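Local coordinates for nisin biosynthesis protein NisC (Lactococcus lactis subsp. lactis, PDB 2G0D) that catalyses the zinc-dependent cyclisation that forms the thioether (lanthionine-type) rings of the lantibiotic nisin, at residues Lys241-Asp254 with Leu261-Asp275. Sequence-based numbering, arbitrary orientation.
Sequences KFELERKKQFLWKD and LKKEKVIREASFIRD
F242, the last residue of helix 226-242, lies 6.2 Å from K265 between CA atoms, just where helix 258-263 gives way to loop at E264 with positive phi. From there the loop of 261-275 follows 241-254 and comes near it again at K253 and A270 (CA atoms 6.0 Å apart). The F242 ring leans on this helix end: CE2 is 3.5 Å from E264 C, V266 N lies at the ring edge, and CE1 meets L261 CD2, the two side chains crossing nearly at right angles. V266 is the next apolar step, its CG2 3.7 Å from L244 CD2 and its CG1 against K253 CD. Farther along, I273 meets L244 tip to tip through their CD1 atoms, while its CG2 sits 3.4 Å from W252 O. K253 bends at chi3 (65°), which lets NZ donate a hydrogen bond to R268 O, 2.7 Å away and in the carbonyl plane (C=O...N angle 157°). Two waters join D254, its side chain about 9 Å from the zinc ion, to F272 and R274. The buried ammonium of K253 also pairs with E260, whose carboxylate accepts the I267 and R268 N-H groups, so it pins the loop after helix 258-263 to 241-254 while F242, L244, V266 and I273 pack alongside.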
loop_
_atom_site.group_PDB
_atom_site.type_symbol
_atom_site.label_atom_id
_atom_site.label_comp_id
_atom_site.label_asym_id
_atom_site.label_seq_id
_atom_site.Cartn_x
_atom_site.Cartn_y
_atom_site.Cartn_z
ATOM N N LYS A 241 -20.588 10.815 1.076
ATOM C CA LYS A 241 -21.825 10.859 0.291
ATOM C C LYS A 241 -22.281 9.464 -0.124
ATOM O O LYS A 241 -23.465 9.143 -0.026
ATOM C CB LYS A 241 -21.696 11.755 -0.948
ATOM C CG LYS A 241 -23.026 12.414 -1.394
ATOM C CD LYS A 241 -23.303 13.695 -0.565
ATOM C CE LYS A 241 -24.481 14.508 -1.091
ATOM N NZ LYS A 241 -25.815 13.892 -0.759
ATOM N N PHE A 242 -21.341 8.641 -0.579
ATOM C CA PHE A 242 -21.701 7.352 -1.165
ATOM C C PHE A 242 -21.635 6.157 -0.189
ATOM O O PHE A 242 -21.865 5.010 -0.596
ATOM C CB PHE A 242 -20.931 7.114 -2.469
ATOM C CG PHE A 242 -21.332 8.059 -3.592
ATOM C CD1 PHE A 242 -20.539 9.156 -3.918
ATOM C CD2 PHE A 242 -22.511 7.851 -4.318
ATOM C CE1 PHE A 242 -20.915 10.030 -4.962
ATOM C CE2 PHE A 242 -22.898 8.721 -5.344
ATOM C CZ PHE A 242 -22.093 9.809 -5.664
ATOM N N GLU A 243 -21.339 6.425 1.087
ATOM C CA GLU A 243 -21.382 5.389 2.133
ATOM C C GLU A 243 -22.744 4.693 2.140
ATOM O O GLU A 243 -23.790 5.358 2.041
ATOM C CB GLU A 243 -21.112 5.965 3.518
ATOM C CG GLU A 243 -21.122 4.900 4.599
ATOM C CD GLU A 243 -20.927 5.439 6.019
ATOM O OE1 GLU A 243 -20.749 6.663 6.213
ATOM O OE2 GLU A 243 -20.956 4.611 6.954
ATOM N N LEU A 244 -22.733 3.363 2.234
ATOM C CA LEU A 244 -23.992 2.608 2.311
ATOM C C LEU A 244 -24.666 2.809 3.670
ATOM O O LEU A 244 -24.056 3.292 4.635
ATOM C CB LEU A 244 -23.797 1.124 1.980
ATOM C CG LEU A 244 -23.207 0.832 0.597
ATOM C CD1 LEU A 244 -22.931 -0.675 0.403
ATOM C CD2 LEU A 244 -24.115 1.384 -0.505
ATOM N N GLU A 245 -25.931 2.432 3.740
ATOM C CA GLU A 245 -26.791 2.943 4.786
ATOM C C GLU A 245 -27.349 1.828 5.652
ATOM O O GLU A 245 -27.501 0.681 5.190
ATOM C CB GLU A 245 -27.903 3.793 4.149
ATOM C CG GLU A 245 -27.428 5.209 3.778
ATOM C CD GLU A 245 -28.252 5.908 2.694
ATOM O OE1 GLU A 245 -27.837 7.029 2.302
ATOM O OE2 GLU A 245 -29.286 5.364 2.220
ATOM N N ARG A 246 -27.612 2.173 6.917
ATOM C CA ARG A 246 -28.347 1.318 7.863
ATOM C C ARG A 246 -27.594 -0.007 8.154
ATOM O O ARG A 246 -26.464 0.029 8.638
ATOM C CB ARG A 246 -29.796 1.081 7.395
ATOM C CG ARG A 246 -30.629 2.354 7.048
ATOM C CD ARG A 246 -31.254 3.020 8.267
ATOM N NE ARG A 246 -32.652 2.623 8.558
ATOM C CZ ARG A 246 -33.013 1.464 9.106
ATOM N NH1 ARG A 246 -34.274 1.205 9.361
ATOM N NH2 ARG A 246 -32.102 0.539 9.389
ATOM N N LYS A 247 -28.217 -1.152 7.842
ATOM C CA LYS A 247 -27.597 -2.479 8.003
ATOM C C LYS A 247 -26.256 -2.590 7.284
ATOM O O LYS A 247 -25.420 -3.419 7.641
ATOM C CB LYS A 247 -28.554 -3.600 7.557
ATOM C CG LYS A 247 -29.943 -3.520 8.196
ATOM C CD LYS A 247 -30.773 -4.779 7.977
ATOM C CE LYS A 247 -31.273 -4.948 6.544
ATOM N NZ LYS A 247 -32.347 -6.032 6.478
ATOM N N LYS A 248 -26.052 -1.732 6.287
ATOM C CA LYS A 248 -24.794 -1.642 5.560
ATOM C C LYS A 248 -23.977 -0.385 5.895
ATOM O O LYS A 248 -23.092 0.047 5.117
ATOM C CB LYS A 248 -25.058 -1.713 4.065
ATOM C CG LYS A 248 -25.692 -3.023 3.616
ATOM C CD LYS A 248 -25.149 -3.357 2.257
ATOM C CE LYS A 248 -26.241 -3.728 1.307
ATOM N NZ LYS A 248 -27.129 -2.592 0.953
ATOM N N GLN A 249 -24.267 0.207 7.050
ATOM C CA GLN A 249 -23.427 1.287 7.568
ATOM C C GLN A 249 -21.961 0.833 7.579
ATOM O O GLN A 249 -21.662 -0.333 7.861
ATOM C CB GLN A 249 -23.886 1.701 8.964
ATOM C CG GLN A 249 -23.132 2.883 9.535
ATOM C CD GLN A 249 -23.760 3.431 10.806
ATOM O OE1 GLN A 249 -24.460 2.721 11.533
ATOM N NE2 GLN A 249 -23.495 4.705 11.085
ATOM N N PHE A 250 -21.074 1.758 7.235
ATOM C CA PHE A 250 -19.612 1.553 7.192
ATOM C C PHE A 250 -19.150 0.676 6.026
ATOM O O PHE A 250 -18.050 0.121 6.059
ATOM C CB PHE A 250 -19.051 1.031 8.530
ATOM C CG PHE A 250 -19.500 1.813 9.730
ATOM C CD1 PHE A 250 -19.213 3.162 9.849
ATOM C CD2 PHE A 250 -20.217 1.194 10.747
ATOM C CE1 PHE A 250 -19.642 3.883 10.967
ATOM C CE2 PHE A 250 -20.646 1.920 11.867
ATOM C CZ PHE A 250 -20.347 3.261 11.967
ATOM N N LEU A 251 -19.988 0.576 5.000
ATOM C CA LEU A 251 -19.663 -0.195 3.786
ATOM C C LEU A 251 -19.709 0.686 2.532
ATOM O O LEU A 251 -20.454 1.660 2.472
ATOM C CB LEU A 251 -20.568 -1.423 3.627
ATOM C CG LEU A 251 -20.246 -2.617 4.540
ATOM C CD1 LEU A 251 -21.382 -3.600 4.583
ATOM C CD2 LEU A 251 -18.890 -3.319 4.155
ATOM N N TRP A 252 -18.864 0.343 1.563
ATOM C CA TRP A 252 -18.768 1.053 0.310
ATOM C C TRP A 252 -18.589 0.023 -0.787
ATOM O O TRP A 252 -17.858 -0.976 -0.611
ATOM C CB TRP A 252 -17.539 1.981 0.312
ATOM C CG TRP A 252 -17.695 3.257 1.101
ATOM C CD1 TRP A 252 -18.066 4.473 0.606
ATOM C CD2 TRP A 252 -17.436 3.461 2.506
ATOM N NE1 TRP A 252 -18.079 5.418 1.611
ATOM C CE2 TRP A 252 -17.694 4.831 2.784
ATOM C CE3 TRP A 252 -16.996 2.634 3.549
ATOM C CZ2 TRP A 252 -17.546 5.383 4.060
ATOM C CZ3 TRP A 252 -16.854 3.179 4.828
ATOM C CH2 TRP A 252 -17.144 4.546 5.075
ATOM N N LYS A 253 -19.244 0.255 -1.919
ATOM C CA LYS A 253 -18.989 -0.533 -3.124
ATOM C C LYS A 253 -17.576 -0.246 -3.631
ATOM O O LYS A 253 -17.001 0.816 -3.345
ATOM C CB LYS A 253 -19.993 -0.180 -4.219
ATOM C CG LYS A 253 -21.450 -0.400 -3.845
ATOM C CD LYS A 253 -22.370 0.335 -4.808
ATOM C CE LYS A 253 -22.303 -0.209 -6.218
ATOM N NZ LYS A 253 -22.930 0.764 -7.160
ATOM N N ASP A 254 -17.028 -1.194 -4.392
ATOM C CA ASP A 254 -15.675 -1.082 -4.948
ATOM C C ASP A 254 -15.595 0.038 -5.974
ATOM O O ASP A 254 -14.533 0.622 -6.182
ATOM C CB ASP A 254 -15.273 -2.383 -5.654
ATOM C CG ASP A 254 -14.861 -3.497 -4.704
ATOM O OD1 ASP A 254 -14.971 -3.351 -3.462
ATOM O OD2 ASP A 254 -14.435 -4.548 -5.234
ATOM N N LEU A 261 -22.988 8.717 -9.563
ATOM C CA LEU A 261 -22.266 9.953 -9.275
ATOM C C LEU A 261 -23.109 11.186 -9.631
ATOM O O LEU A 261 -23.183 12.141 -8.849
ATOM C CB LEU A 261 -20.919 9.978 -10.020
ATOM C CG LEU A 261 -19.870 8.940 -9.589
ATOM C CD1 LEU A 261 -18.746 8.788 -10.600
ATOM C CD2 LEU A 261 -19.310 9.320 -8.244
ATOM N N LYS A 262 -23.749 11.152 -10.803
ATOM C CA LYS A 262 -24.631 12.245 -11.238
ATOM C C LYS A 262 -25.820 12.395 -10.294
ATOM O O LYS A 262 -26.172 13.503 -9.914
ATOM C CB LYS A 262 -25.120 12.024 -12.673
ATOM C CG LYS A 262 -24.038 12.192 -13.742
ATOM C CD LYS A 262 -24.618 12.153 -15.174
ATOM C CE LYS A 262 -25.359 13.444 -15.534
ATOM N NZ LYS A 262 -25.819 13.474 -16.953
ATOM N N LYS A 263 -26.416 11.271 -9.896
ATOM C CA LYS A 263 -27.533 11.286 -8.954
ATOM C C LYS A 263 -27.112 11.700 -7.539
ATOM O O LYS A 263 -27.893 12.312 -6.810
ATOM C CB LYS A 263 -28.269 9.930 -8.939
ATOM C CG LYS A 263 -29.541 9.952 -8.078
ATOM C CD LYS A 263 -30.753 9.268 -8.713
ATOM C CE LYS A 263 -30.808 7.774 -8.394
ATOM N NZ LYS A 263 -29.999 7.431 -7.179
ATOM N N GLU A 264 -25.870 11.371 -7.176
ATOM C CA GLU A 264 -25.328 11.544 -5.817
ATOM C C GLU A 264 -25.901 10.530 -4.811
ATOM O O GLU A 264 -25.797 10.729 -3.598
ATOM C CB GLU A 264 -25.495 12.979 -5.291
ATOM C CG GLU A 264 -24.714 14.069 -6.037
ATOM C CD GLU A 264 -25.359 15.445 -5.881
ATOM O OE1 GLU A 264 -26.124 15.639 -4.908
ATOM O OE2 GLU A 264 -25.114 16.333 -6.736
ATOM N N LYS A 265 -26.516 9.461 -5.314
ATOM C CA LYS A 265 -26.809 8.293 -4.484
ATOM C C LYS A 265 -26.279 7.038 -5.166
ATOM O O LYS A 265 -26.092 7.021 -6.382
ATOM C CB LYS A 265 -28.313 8.079 -4.224
ATOM C CG LYS A 265 -29.254 9.247 -4.384
ATOM C CD LYS A 265 -30.691 8.723 -4.255
ATOM C CE LYS A 265 -31.738 9.707 -4.751
ATOM N NZ LYS A 265 -32.032 10.758 -3.735
ATOM N N VAL A 266 -26.044 5.990 -4.379
ATOM C CA VAL A 266 -25.923 4.637 -4.917
ATOM C C VAL A 266 -27.264 4.256 -5.578
ATOM O O VAL A 266 -28.342 4.586 -5.058
ATOM C CB VAL A 266 -25.573 3.608 -3.803
ATOM C CG1 VAL A 266 -25.498 2.195 -4.363
ATOM C CG2 VAL A 266 -24.257 3.973 -3.129
ATOM N N ILE A 267 -27.183 3.581 -6.727
ATOM C CA ILE A 267 -28.371 3.084 -7.427
ATOM C C ILE A 267 -28.373 1.552 -7.433
ATOM O O ILE A 267 -29.338 0.920 -6.990
ATOM C CB ILE A 267 -28.477 3.632 -8.888
ATOM C CG1 ILE A 267 -28.348 5.164 -8.919
ATOM C CG2 ILE A 267 -29.799 3.187 -9.540
ATOM C CD1 ILE A 267 -28.293 5.793 -10.329
ATOM N N ARG A 268 -27.298 0.960 -7.947
ATOM C CA ARG A 268 -27.200 -0.488 -8.022
ATOM C C ARG A 268 -26.338 -0.981 -6.870
ATOM O O ARG A 268 -25.253 -0.446 -6.623
ATOM C CB ARG A 268 -26.589 -0.948 -9.356
ATOM C CG ARG A 268 -27.235 -0.373 -10.634
ATOM C CD ARG A 268 -28.701 -0.710 -10.746
ATOM N NE ARG A 268 -29.150 -0.863 -12.133
ATOM C CZ ARG A 268 -29.825 0.051 -12.835
ATOM N NH1 ARG A 268 -30.150 1.226 -12.300
ATOM N NH2 ARG A 268 -30.184 -0.221 -14.084
ATOM N N GLU A 269 -26.848 -1.991 -6.170
ATOM C CA GLU A 269 -26.099 -2.679 -5.128
ATOM C C GLU A 269 -24.962 -3.492 -5.742
ATOM O O GLU A 269 -25.044 -3.927 -6.900
ATOM C CB GLU A 269 -27.018 -3.583 -4.286
ATOM C CG GLU A 269 -27.598 -4.782 -5.028
ATOM C CD GLU A 269 -28.355 -5.742 -4.122
ATOM O OE1 GLU A 269 -28.498 -5.461 -2.913
ATOM O OE2 GLU A 269 -28.816 -6.788 -4.623
ATOM N N ALA A 270 -23.901 -3.667 -4.960
ATOM C CA ALA A 270 -22.795 -4.560 -5.318
ATOM C C ALA A 270 -23.157 -6.040 -5.082
ATOM O O ALA A 270 -23.918 -6.374 -4.148
ATOM C CB ALA A 270 -21.557 -4.191 -4.536
ATOM N N SER A 271 -22.619 -6.909 -5.941
ATOM C CA SER A 271 -22.720 -8.361 -5.769
ATOM C C SER A 271 -21.773 -8.837 -4.678
ATOM O O SER A 271 -22.091 -9.761 -3.930
ATOM C CB SER A 271 -22.362 -9.087 -7.070
ATOM O OG SER A 271 -23.471 -9.176 -7.938
ATOM N N PHE A 272 -20.602 -8.195 -4.607
ATOM C CA PHE A 272 -19.531 -8.621 -3.714
ATOM C C PHE A 272 -18.731 -7.446 -3.204
ATOM O O PHE A 272 -18.029 -6.779 -3.963
ATOM C CB PHE A 272 -18.581 -9.583 -4.431
ATOM C CG PHE A 272 -17.531 -10.179 -3.519
ATOM C CD1 PHE A 272 -17.836 -11.264 -2.711
ATOM C CD2 PHE A 272 -16.252 -9.628 -3.450
ATOM C CE1 PHE A 272 -16.882 -11.804 -1.858
ATOM C CE2 PHE A 272 -15.293 -10.166 -2.601
ATOM C CZ PHE A 272 -15.611 -11.262 -1.806
ATOM N N ILE A 273 -18.851 -7.184 -1.914
ATOM C CA ILE A 273 -17.970 -6.259 -1.213
ATOM C C ILE A 273 -17.208 -7.134 -0.218
ATOM O O ILE A 273 -17.756 -8.137 0.272
ATOM C CB ILE A 273 -18.781 -5.193 -0.447
ATOM C CG1 ILE A 273 -19.691 -4.396 -1.398
ATOM C CG2 ILE A 273 -17.859 -4.270 0.364
ATOM C CD1 ILE A 273 -20.818 -3.675 -0.664
ATOM N N ARG A 274 -15.960 -6.779 0.070
ATOM C CA ARG A 274 -15.192 -7.523 1.052
ATOM C C ARG A 274 -14.500 -6.570 2.019
ATOM O O ARG A 274 -14.400 -5.385 1.733
ATOM C CB ARG A 274 -14.195 -8.447 0.356
ATOM C CG ARG A 274 -12.897 -7.772 -0.060
ATOM C CD ARG A 274 -12.058 -8.700 -0.907
ATOM N NE ARG A 274 -11.748 -9.958 -0.226
ATOM C CZ ARG A 274 -11.281 -11.038 -0.848
ATOM N NH1 ARG A 274 -11.059 -10.998 -2.157
ATOM N NH2 ARG A 274 -11.030 -12.149 -0.167
ATOM N N ASP A 275 -14.052 -7.083 3.170
ATOM C CA ASP A 275 -13.255 -6.276 4.099
ATOM C C ASP A 275 -11.800 -6.609 3.874
ATOM O O ASP A 275 -11.343 -7.709 4.202
ATOM C CB ASP A 275 -13.649 -6.517 5.560
ATOM C CG ASP A 275 -15.037 -5.969 5.895
ATOM O OD1 ASP A 275 -15.306 -4.783 5.581
ATOM O OD2 ASP A 275 -15.846 -6.730 6.484
HETATM O O HOH W 1 -14.532 -4.965 -1.334
HETATM O O HOH W 2 -18.291 -3.689 -4.740
#